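PDB 1R5M: SIR4-interacting protein SIF2 from Saccharomyces cerevisiae, which acts as a WD40-repeat corepressor subunit of the Set3 complex and antagonizes telomeric silencing in yeast. Local coordinates for residues 213-216 with 220-223. Numbering follows the deposited sequence.
Sequences EWVD and FVIP
Glu213 and Val221 form an antiparallel hydrogen-bonded pair in a beta hairpin, the first two strands of one blade of the WD40 propeller, within the fourth WD repeat. Val221 N donates to Glu213 O at 2.8 Å, and Glu213 N to Val221 O at 3.1 Å. The first is the straighter, with an N-H...O angle of 164°.

Trp214 and Phe220 form the next pair, a non-hydrogen-bonded one. Their side chains share one face of the sheet and meet as a T-shaped stack. The edge of Phe220 is turned to the six-membered ring of Trp214, with the planes at 65° and the centroids 5.4 Å apart. Phe220 CG lies between its backbone N and carbonyl carbon (chi1 56°), and from there the ring reaches Trp214 CZ3 through CD2, at 3.9 Å. Phe220 CB also lies over the indole face, toward its rim.

On the other face Val221 CG2 packs on Glu213 CB at 3.9 Å. The chain turns a corner at Val215, and its CG1 meets Val221 CG1, also at 3.9 Å.

The blades before and after flank the hairpin. Ile165 of strand 163-168 touches the side chains of both Trp214 and Phe220, and Lys156 O accepts the indole NE1 bond. Glu213 OE1 makes a salt bridge with Lys156 NZ, and OE2 accepts a hydrogen bond from Phe255 N of strand 250-256. Within the blade, strand 229-233 pairs with strand 219-223.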
loop_
_atom_site.group_PDB
_atom_site.type_symbol
_atom_site.label_atom_id
_atom_site.label_comp_id
_atom_site.label_asym_id
_atom_site.label_seq_id
_atom_site.Cartn_x
_atom_site.Cartn_y
_atom_site.Cartn_z
ATOM N N GLU A 213 -5.520 6.843 -6.807
ATOM C CA GLU A 213 -6.637 6.475 -5.942
ATOM C C GLU A 213 -8.001 6.809 -6.530
ATOM O O GLU A 213 -8.154 7.806 -7.231
ATOM C CB GLU A 213 -6.479 7.186 -4.584
ATOM C CG GLU A 213 -7.611 6.947 -3.587
ATOM C CD GLU A 213 -7.594 5.548 -2.992
ATOM O OE1 GLU A 213 -7.178 4.606 -3.700
ATOM O OE2 GLU A 213 -8.008 5.384 -1.825
ATOM N N TRP A 214 -8.988 5.964 -6.249
ATOM C CA TRP A 214 -10.352 6.206 -6.712
ATOM C C TRP A 214 -11.031 7.060 -5.649
ATOM O O TRP A 214 -10.863 6.811 -4.455
ATOM C CB TRP A 214 -11.132 4.894 -6.862
ATOM C CG TRP A 214 -10.730 4.075 -8.042
ATOM C CD1 TRP A 214 -9.759 3.118 -8.085
ATOM C CD2 TRP A 214 -11.269 4.165 -9.365
ATOM N NE1 TRP A 214 -9.657 2.606 -9.358
ATOM C CE2 TRP A 214 -10.574 3.231 -10.163
ATOM C CE3 TRP A 214 -12.274 4.945 -9.955
ATOM C CZ2 TRP A 214 -10.850 3.056 -11.527
ATOM C CZ3 TRP A 214 -12.550 4.770 -11.312
ATOM C CH2 TRP A 214 -11.838 3.832 -12.081
ATOM N N VAL A 215 -11.801 8.057 -6.074
ATOM C CA VAL A 215 -12.495 8.916 -5.115
ATOM C C VAL A 215 -14.007 8.847 -5.286
ATOM O O VAL A 215 -14.755 9.569 -4.623
ATOM C CB VAL A 215 -12.020 10.384 -5.221
ATOM C CG1 VAL A 215 -10.540 10.465 -4.895
ATOM C CG2 VAL A 215 -12.292 10.936 -6.610
ATOM N N ASP A 216 -14.441 7.970 -6.185
ATOM C CA ASP A 216 -15.854 7.735 -6.459
ATOM C C ASP A 216 -15.899 6.533 -7.398
ATOM O O ASP A 216 -14.861 6.082 -7.878
ATOM C CB ASP A 216 -16.498 8.952 -7.129
ATOM C CG ASP A 216 -18.000 9.027 -6.885
ATOM O OD1 ASP A 216 -18.604 7.996 -6.521
ATOM O OD2 ASP A 216 -18.576 10.121 -7.067
ATOM N N PHE A 220 -11.314 9.504 -10.103
ATOM C CA PHE A 220 -10.040 9.113 -9.520
ATOM C C PHE A 220 -9.022 10.244 -9.540
ATOM O O PHE A 220 -9.213 11.257 -10.215
ATOM C CB PHE A 220 -9.495 7.887 -10.261
ATOM C CG PHE A 220 -9.342 8.086 -11.750
ATOM C CD1 PHE A 220 -8.144 8.546 -12.287
ATOM C CD2 PHE A 220 -10.397 7.807 -12.613
ATOM C CE1 PHE A 220 -7.996 8.722 -13.662
ATOM C CE2 PHE A 220 -10.261 7.980 -13.990
ATOM C CZ PHE A 220 -9.057 8.439 -14.516
ATOM N N VAL A 221 -7.941 10.070 -8.785
ATOM C CA VAL A 221 -6.889 11.075 -8.713
ATOM C C VAL A 221 -5.517 10.469 -8.991
ATOM O O VAL A 221 -5.244 9.321 -8.627
ATOM C CB VAL A 221 -6.856 11.763 -7.326
ATOM C CG1 VAL A 221 -8.134 12.565 -7.100
ATOM C CG2 VAL A 221 -6.683 10.718 -6.229
ATOM N N ILE A 222 -4.664 11.242 -9.656
ATOM C CA ILE A 222 -3.316 10.795 -9.973
ATOM C C ILE A 222 -2.346 11.967 -9.839
ATOM O O ILE A 222 -2.730 13.126 -9.998
ATOM C CB ILE A 222 -3.218 10.217 -11.410
ATOM C CG1 ILE A 222 -3.383 11.328 -12.442
ATOM C CG2 ILE A 222 -4.292 9.153 -11.620
ATOM C CD1 ILE A 222 -3.216 10.847 -13.877
ATOM N N PRO A 223 -1.076 11.681 -9.530
ATOM C CA PRO A 223 -0.072 12.736 -9.379
ATOM C C PRO A 223 0.139 13.525 -10.665
ATOM O O PRO A 223 0.211 12.951 -11.752
ATOM C CB PRO A 223 1.184 11.964 -8.980
ATOM C CG PRO A 223 0.643 10.758 -8.285
ATOM C CD PRO A 223 -0.510 10.368 -9.180
#